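Local coordinates for protein peroxisomal acyl-CoA oxidase 1A (Solanum lycopersicum, PDB 2FON) that probably catalyses the FAD-dependent oxidation of acyl-CoA in peroxisomal beta-oxidation of fatty acids, at residues 394-402 with 543-551; 165-173 with 183-192. All blocks are in the same frame, centred on the assembly; numbering follows the deposited sequence.

Interaction 1 (394-402 with 543-551); sequences ACTAGLKSL and VAHCQLIVV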
loop_
_atom_site.group_PDB
_atom_site.type_symbol
_atom_site.label_atom_id
_atom_site.label_comp_id
_atom_site.label_asym_id
_atom_site.label_seq_id
_atom_site.Cartn_x
_atom_site.Cartn_y
_atom_site.Cartn_z
ATOM N N ALA B 394 2.861 17.752 -21.105
ATOM C CA ALA B 394 1.722 17.458 -20.240
ATOM C C ALA B 394 1.190 16.000 -20.374
ATOM O O ALA B 394 0.886 15.322 -19.399
ATOM C CB ALA B 394 0.610 18.448 -20.496
ATOM N N CYS B 395 1.057 15.543 -21.600
ATOM C CA CYS B 395 0.610 14.221 -21.884
ATOM C C CYS B 395 1.524 13.175 -21.206
ATOM O O CYS B 395 1.022 12.203 -20.565
ATOM C CB CYS B 395 0.566 14.067 -23.408
ATOM S SG CYS B 395 0.237 12.427 -24.037
ATOM N N THR B 396 2.843 13.357 -21.314
ATOM C CA THR B 396 3.700 12.407 -20.651
ATOM C C THR B 396 3.710 12.586 -19.140
ATOM O O THR B 396 3.753 11.603 -18.408
ATOM C CB THR B 396 5.118 12.324 -21.220
ATOM O OG1 THR B 396 5.644 13.629 -21.457
ATOM C CG2 THR B 396 5.131 11.598 -22.527
ATOM N N ALA B 397 3.619 13.805 -18.626
ATOM C CA ALA B 397 3.652 13.937 -17.149
ATOM C C ALA B 397 2.452 13.220 -16.534
ATOM O O ALA B 397 2.581 12.453 -15.569
ATOM C CB ALA B 397 3.669 15.396 -16.718
ATOM N N GLY B 398 1.294 13.469 -17.142
ATOM C CA GLY B 398 0.012 12.975 -16.707
ATOM C C GLY B 398 -0.051 11.490 -16.772
ATOM O O GLY B 398 -0.529 10.852 -15.822
ATOM N N LEU B 399 0.447 10.935 -17.866
ATOM C CA LEU B 399 0.468 9.496 -17.999
ATOM C C LEU B 399 1.409 8.771 -17.030
ATOM O O LEU B 399 1.065 7.657 -16.512
ATOM C CB LEU B 399 0.775 9.113 -19.432
ATOM C CG LEU B 399 -0.435 9.361 -20.326
ATOM C CD1 LEU B 399 -0.188 8.855 -21.694
ATOM C CD2 LEU B 399 -1.668 8.696 -19.783
ATOM N N LYS B 400 2.587 9.350 -16.783
ATOM C CA LYS B 400 3.512 8.746 -15.810
ATOM C C LYS B 400 2.829 8.703 -14.462
ATOM O O LYS B 400 2.806 7.672 -13.784
ATOM C CB LYS B 400 4.799 9.592 -15.705
ATOM C CG LYS B 400 5.970 9.057 -14.887
ATOM C CD LYS B 400 5.687 9.207 -13.403
ATOM C CE LYS B 400 6.954 9.275 -12.527
ATOM N NZ LYS B 400 6.572 9.493 -11.058
ATOM N N SER B 401 2.263 9.841 -14.057
ATOM C CA SER B 401 1.560 9.933 -12.769
ATOM C C SER B 401 0.408 8.942 -12.653
ATOM O O SER B 401 0.300 8.197 -11.701
ATOM C CB SER B 401 0.980 11.322 -12.638
ATOM O OG SER B 401 0.524 11.504 -11.331
ATOM N N LEU B 402 -0.457 8.956 -13.661
ATOM C CA LEU B 402 -1.635 8.147 -13.628
ATOM C C LEU B 402 -1.225 6.714 -13.434
ATOM O O LEU B 402 -1.736 6.044 -12.486
ATOM C CB LEU B 402 -2.380 8.232 -14.916
ATOM C CG LEU B 402 -3.741 7.668 -14.621
ATOM C CD1 LEU B 402 -4.477 8.643 -13.721
ATOM C CD2 LEU B 402 -4.472 7.426 -15.895
ATOM N N VAL B 543 -6.441 14.255 -13.512
ATOM C CA VAL B 543 -6.658 12.809 -13.518
ATOM C C VAL B 543 -7.641 12.457 -14.605
ATOM O O VAL B 543 -7.338 11.647 -15.463
ATOM C CB VAL B 543 -7.010 12.158 -12.097
ATOM C CG1 VAL B 543 -7.281 10.641 -12.214
ATOM C CG2 VAL B 543 -5.869 12.384 -11.058
ATOM N N ALA B 544 -8.789 13.106 -14.605
ATOM C CA ALA B 544 -9.845 12.807 -15.596
ATOM C C ALA B 544 -9.327 12.834 -17.068
ATOM O O ALA B 544 -9.620 11.932 -17.880
ATOM C CB ALA B 544 -11.034 13.752 -15.404
ATOM N N HIS B 545 -8.534 13.865 -17.367
ATOM C CA HIS B 545 -7.857 14.011 -18.657
ATOM C C HIS B 545 -6.922 12.860 -18.977
ATOM O O HIS B 545 -6.970 12.317 -20.086
ATOM C CB HIS B 545 -7.132 15.356 -18.738
ATOM C CG HIS B 545 -6.229 15.494 -19.926
ATOM N ND1 HIS B 545 -6.702 15.679 -21.215
ATOM C CD2 HIS B 545 -4.875 15.506 -20.014
ATOM C CE1 HIS B 545 -5.678 15.777 -22.043
ATOM N NE2 HIS B 545 -4.556 15.667 -21.342
ATOM N N CYS B 546 -6.084 12.481 -18.018
ATOM C CA CYS B 546 -5.208 11.341 -18.219
ATOM C C CYS B 546 -5.966 10.031 -18.482
ATOM O O CYS B 546 -5.602 9.246 -19.358
ATOM C CB CYS B 546 -4.228 11.192 -17.064
ATOM S SG CYS B 546 -3.097 12.665 -16.951
ATOM N N GLN B 547 -7.027 9.821 -17.721
ATOM C CA GLN B 547 -7.888 8.669 -17.857
ATOM C C GLN B 547 -8.437 8.650 -19.250
ATOM O O GLN B 547 -8.567 7.579 -19.839
ATOM C CB GLN B 547 -9.005 8.749 -16.836
ATOM C CG GLN B 547 -8.533 8.315 -15.455
ATOM C CD GLN B 547 -9.574 8.466 -14.368
ATOM O OE1 GLN B 547 -10.411 9.342 -14.400
ATOM N NE2 GLN B 547 -9.511 7.632 -13.409
ATOM N N LEU B 548 -8.713 9.838 -19.791
ATOM C CA LEU B 548 -9.273 9.954 -21.104
ATOM C C LEU B 548 -8.202 9.587 -22.132
ATOM O O LEU B 548 -8.477 8.961 -23.149
ATOM C CB LEU B 548 -9.832 11.372 -21.348
ATOM C CG LEU B 548 -10.000 11.779 -22.822
ATOM C CD1 LEU B 548 -11.038 10.922 -23.514
ATOM C CD2 LEU B 548 -10.336 13.225 -23.003
ATOM N N ILE B 549 -6.975 9.997 -21.891
ATOM C CA ILE B 549 -5.942 9.637 -22.828
ATOM C C ILE B 549 -5.857 8.099 -22.861
ATOM O O ILE B 549 -5.858 7.513 -23.963
ATOM C CB ILE B 549 -4.575 10.304 -22.499
ATOM C CG1 ILE B 549 -4.661 11.826 -22.592
ATOM C CG2 ILE B 549 -3.515 9.874 -23.477
ATOM C CD1 ILE B 549 -3.443 12.471 -22.037
ATOM N N VAL B 550 -5.865 7.440 -21.700
ATOM C CA VAL B 550 -5.715 6.011 -21.692
ATOM C C VAL B 550 -6.871 5.435 -22.480
ATOM O O VAL B 550 -6.673 4.787 -23.508
ATOM C CB VAL B 550 -5.642 5.424 -20.272
ATOM C CG1 VAL B 550 -5.528 3.901 -20.294
ATOM C CG2 VAL B 550 -4.431 5.995 -19.484
ATOM N N VAL B 551 -8.101 5.740 -22.098
ATOM C CA VAL B 551 -9.226 5.131 -22.793
ATOM C C VAL B 551 -9.171 5.395 -24.288
ATOM O O VAL B 551 -9.332 4.481 -25.092
ATOM C CB VAL B 551 -10.515 5.621 -22.243
ATOM C CG1 VAL B 551 -11.617 5.143 -23.094
ATOM C CG2 VAL B 551 -10.695 5.123 -20.794
#
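Leu402 reaches from helix 394-402 into the side of helix 543-551 and sits as a knob in the hole formed by Val543, Cys546, Gln547 and Val550. Its CG stands anti to the backbone N (chi1 -165°), which carries the two methyl groups out to the other helix. The branches then divide the work. CD1 meets Val543 CG1 at 3.8 Å, the two side chains crossing at about a right angle. CD2 lies over Cys546 CB and reaches Val550 CG2 at 3.9 Å.

One turn back, Leu399 straddles two partners. Its CD1 touches Ile549 CG2 at 3.9 Å, while CD2 shares Val550 CG2 with Leu402. Val550 CG2 is therefore gripped by two leucines. Cys395 SG reaches Ile549 CD1 at 4.2 Å and extends the apolar strip by another turn.

Gly398 faces Cys546, and their CA atoms lie 5.7 Å apart. Cys546 SG lies against the bare backbone of Gly398. No hydrogen bond crosses between the segments. The axes come within 9.2 Å and cross at -92°, so the contact is a nearly perpendicular helix packing.

The polar end of Gln547 turns to Arg509, with OE1 hydrogen-bonded to NH1. The contact joins helix 389-417 of the C-alpha1 region to helix 535-558 of the C-terminal acyl-CoA oxidase region. Helix 446-462 touches both segments, at Ser401 and Cys546, and helix 347-380 does so at Leu399 and Val550. Helix 499-521 packs on Ala544, His545 and Leu548, and helix 567-585 on Gln547, Val550 and Val551.

Interaction 2 (165-173 with 183-192); sequences VQGLETTAT and IHSPTLTSSK
The carboxylate of Glu169 is held by two threonine hydroxyls of the 183-192 segment, one on each oxygen. Thr187 OG1 donates to OE1 at 2.9 Å from above the carboxylate plane, 54° out of it. Thr189 OG1 donates to OE2 on the syn side, much nearer the plane, 20° out of it. The Glu169 chain is extended beyond CG, and its CB packs on Ser190 CB at 3.5 Å. The Pro186 ring puts CD against Glu169 O at 3.3 Å. The imidazole of His184 stacks on the ring of His265.

With an alanine here in place of Glu169, the hydroxyls of Thr187 and Thr189 would probably lose the carboxylate they share, and the turn they belong to would be less firmly tied to 165-173.

Beyond this turn the segments form part of a beta hairpin in the acyl-CoA dehydrogenase middle domain. Thr171 and His184 are an antiparallel hydrogen-bonded pair, with Thr171 N to His184 O at 2.9 Å and His184 N returning a bond to Thr171 O. Their side chains lie side by side and point the same way. Ala172 and Ile183 follow as a non-hydrogen-bonded pair on the opposite face, with Ala172 CB against Ile183 CD1 at 3.4 Å.

Thr170 CG2 leans on Ile183 CG2. Lys192 bends at chi2 (-57°), and its CE comes alongside Thr170 OG1. Lys192 NZ makes a salt bridge to Glu158, whose OE2 also bonds Thr170 OG1. Nearby, the Leu168 side chain lies about 4 Å from that of the FAD-binding Gln156.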
loop_
_atom_site.group_PDB
_atom_site.type_symbol
_atom_site.label_atom_id
_atom_site.label_comp_id
_atom_site.label_asym_id
_atom_site.label_seq_id
_atom_site.Cartn_x
_atom_site.Cartn_y
_atom_site.Cartn_z
ATOM N N VAL B 165 14.042 21.039 -8.372
ATOM C CA VAL B 165 15.416 20.977 -8.930
ATOM C C VAL B 165 15.995 22.339 -9.007
ATOM O O VAL B 165 17.166 22.493 -8.781
ATOM C CB VAL B 165 15.526 20.375 -10.364
ATOM C CG1 VAL B 165 16.933 20.292 -10.724
ATOM C CG2 VAL B 165 14.937 18.946 -10.430
ATOM N N GLN B 166 15.180 23.350 -9.298
ATOM C CA GLN B 166 15.719 24.706 -9.504
ATOM C C GLN B 166 16.281 25.282 -8.227
ATOM O O GLN B 166 16.936 26.310 -8.260
ATOM C CB GLN B 166 14.692 25.653 -10.116
ATOM C CG GLN B 166 14.966 26.125 -11.575
ATOM C CD GLN B 166 16.033 25.286 -12.370
ATOM O OE1 GLN B 166 15.698 24.236 -12.972
ATOM N NE2 GLN B 166 17.316 25.786 -12.403
ATOM N N GLY B 167 16.054 24.608 -7.109
ATOM C CA GLY B 167 16.453 25.139 -5.834
ATOM C C GLY B 167 17.577 24.379 -5.203
ATOM O O GLY B 167 17.776 24.533 -4.020
ATOM N N LEU B 168 18.294 23.549 -5.964
ATOM C CA LEU B 168 19.449 22.813 -5.412
ATOM C C LEU B 168 20.484 23.777 -4.830
ATOM O O LEU B 168 20.647 24.918 -5.298
ATOM C CB LEU B 168 20.184 21.986 -6.471
ATOM C CG LEU B 168 19.435 20.869 -7.188
ATOM C CD1 LEU B 168 20.184 20.447 -8.435
ATOM C CD2 LEU B 168 19.067 19.634 -6.335
ATOM N N GLU B 169 21.217 23.303 -3.832
ATOM C CA GLU B 169 22.172 24.182 -3.160
ATOM C C GLU B 169 23.616 23.907 -3.538
ATOM O O GLU B 169 24.464 24.754 -3.278
ATOM C CB GLU B 169 22.041 24.112 -1.627
ATOM C CG GLU B 169 20.678 24.361 -1.030
ATOM C CD GLU B 169 20.714 24.175 0.510
ATOM O OE1 GLU B 169 21.443 24.947 1.204
ATOM O OE2 GLU B 169 20.012 23.253 1.018
ATOM N N THR B 170 23.912 22.742 -4.101
ATOM C CA THR B 170 25.295 22.444 -4.506
ATOM C C THR B 170 25.758 23.499 -5.506
ATOM O O THR B 170 25.007 23.800 -6.434
ATOM C CB THR B 170 25.436 21.052 -5.159
ATOM O OG1 THR B 170 24.911 20.041 -4.287
ATOM C CG2 THR B 170 26.892 20.737 -5.405
ATOM N N THR B 171 26.967 24.064 -5.324
ATOM C CA THR B 171 27.495 25.047 -6.281
ATOM C C THR B 171 28.730 24.632 -7.075
ATOM O O THR B 171 29.590 23.905 -6.601
ATOM C CB THR B 171 27.795 26.445 -5.645
ATOM O OG1 THR B 171 28.800 26.315 -4.625
ATOM C CG2 THR B 171 26.553 27.108 -5.081
ATOM N N ALA B 172 28.821 25.160 -8.297
ATOM C CA ALA B 172 29.946 24.941 -9.199
ATOM C C ALA B 172 30.472 26.291 -9.638
ATOM O O ALA B 172 29.813 26.976 -10.441
ATOM C CB ALA B 172 29.504 24.188 -10.371
ATOM N N THR B 173 31.656 26.662 -9.149
ATOM C CA THR B 173 32.097 28.039 -9.236
ATOM C C THR B 173 33.314 28.127 -10.111
ATOM O O THR B 173 34.351 27.547 -9.813
ATOM C CB THR B 173 32.429 28.642 -7.849
ATOM O OG1 THR B 173 31.298 28.490 -6.978
ATOM C CG2 THR B 173 32.716 30.124 -7.970
ATOM N N ILE B 183 33.406 22.423 -7.222
ATOM C CA ILE B 183 32.123 21.942 -6.761
ATOM C C ILE B 183 32.125 21.970 -5.224
ATOM O O ILE B 183 32.969 21.387 -4.591
ATOM C CB ILE B 183 31.857 20.465 -7.271
ATOM C CG1 ILE B 183 32.074 20.345 -8.795
ATOM C CG2 ILE B 183 30.458 19.960 -6.902
ATOM C CD1 ILE B 183 31.193 21.311 -9.619
ATOM N N HIS B 184 31.171 22.647 -4.627
ATOM C CA HIS B 184 31.108 22.718 -3.203
ATOM C C HIS B 184 29.685 22.496 -2.651
ATOM O O HIS B 184 28.693 22.932 -3.264
ATOM C CB HIS B 184 31.610 24.066 -2.787
ATOM C CG HIS B 184 31.685 24.239 -1.305
ATOM N ND1 HIS B 184 32.551 23.513 -0.518
ATOM C CD2 HIS B 184 30.998 25.052 -0.467
ATOM C CE1 HIS B 184 32.382 23.863 0.744
ATOM N NE2 HIS B 184 31.453 24.798 0.803
ATOM N N SER B 185 29.595 21.806 -1.506
ATOM C CA SER B 185 28.341 21.582 -0.804
ATOM C C SER B 185 28.310 22.602 0.328
ATOM O O SER B 185 28.868 22.418 1.400
ATOM C CB SER B 185 28.254 20.152 -0.287
ATOM O OG SER B 185 28.485 19.199 -1.333
ATOM N N PRO B 186 27.620 23.705 0.128
ATOM C CA PRO B 186 27.771 24.675 1.208
ATOM C C PRO B 186 27.141 24.185 2.527
ATOM O O PRO B 186 27.542 24.629 3.559
ATOM C CB PRO B 186 26.984 25.868 0.692
ATOM C CG PRO B 186 25.858 25.163 -0.170
ATOM C CD PRO B 186 26.646 24.123 -0.892
ATOM N N THR B 187 26.121 23.327 2.505
ATOM C CA THR B 187 25.430 23.012 3.760
ATOM C C THR B 187 25.164 21.521 3.877
ATOM O O THR B 187 25.116 20.816 2.877
ATOM C CB THR B 187 24.011 23.664 3.818
ATOM O OG1 THR B 187 23.235 23.205 2.681
ATOM C CG2 THR B 187 24.071 25.170 3.864
ATOM N N LEU B 188 24.903 21.069 5.098
ATOM C CA LEU B 188 24.414 19.722 5.315
ATOM C C LEU B 188 23.320 19.310 4.310
ATOM O O LEU B 188 23.469 18.291 3.646
ATOM C CB LEU B 188 23.931 19.549 6.754
ATOM C CG LEU B 188 23.485 18.096 6.920
ATOM C CD1 LEU B 188 24.581 17.131 7.534
ATOM C CD2 LEU B 188 22.191 18.064 7.713
ATOM N N THR B 189 22.286 20.115 4.132
ATOM C CA THR B 189 21.154 19.709 3.348
ATOM C C THR B 189 21.425 19.733 1.846
ATOM O O THR B 189 20.593 19.243 1.032
ATOM C CB THR B 189 19.940 20.615 3.546
ATOM O OG1 THR B 189 20.306 21.926 3.135
ATOM C CG2 THR B 189 19.422 20.609 4.981
ATOM N N SER B 190 22.562 20.301 1.451
ATOM C CA SER B 190 22.855 20.366 0.038
ATOM C C SER B 190 23.511 19.087 -0.290
ATOM O O SER B 190 23.746 18.806 -1.460
ATOM C CB SER B 190 23.815 21.466 -0.283
ATOM O OG SER B 190 25.095 21.184 0.291
ATOM N N SER B 191 23.875 18.314 0.724
ATOM C CA SER B 191 24.379 16.982 0.469
ATOM C C SER B 191 23.564 16.229 -0.602
ATOM O O SER B 191 22.347 16.220 -0.536
ATOM C CB SER B 191 24.246 16.235 1.776
ATOM O OG SER B 191 25.427 16.310 2.485
ATOM N N LYS B 192 24.196 15.586 -1.572
ATOM C CA LYS B 192 23.407 14.682 -2.476
ATOM C C LYS B 192 22.901 13.453 -1.706
ATOM O O LYS B 192 23.599 12.975 -0.799
ATOM C CB LYS B 192 24.234 14.211 -3.673
ATOM C CG LYS B 192 24.698 15.301 -4.575
ATOM C CD LYS B 192 23.560 16.134 -5.121
ATOM C CE LYS B 192 24.109 17.262 -5.960
ATOM N NZ LYS B 192 23.028 18.067 -6.583
#

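Overall arrangement
Interaction 1 is the deeper contact: its centre lies about 14 Å from the centre of the chain, against about 28 Å for that of interaction 2. It lies in the helical part and joins two helices far apart in sequence. Interaction 2 joins neighbouring strands and the turn after them in the beta domain, and is partly buried. The chemistry follows the place. Apolar side chains carry interaction 1, while backbone and hydroxyl-carboxylate hydrogen bonds mark interaction 2. Tyr645 and Tyr649 of the second subunit pack near the turn of 183-192, but no other chain touches interaction 1. The contacts share no element, and their nearest atoms are about 13 Å apart.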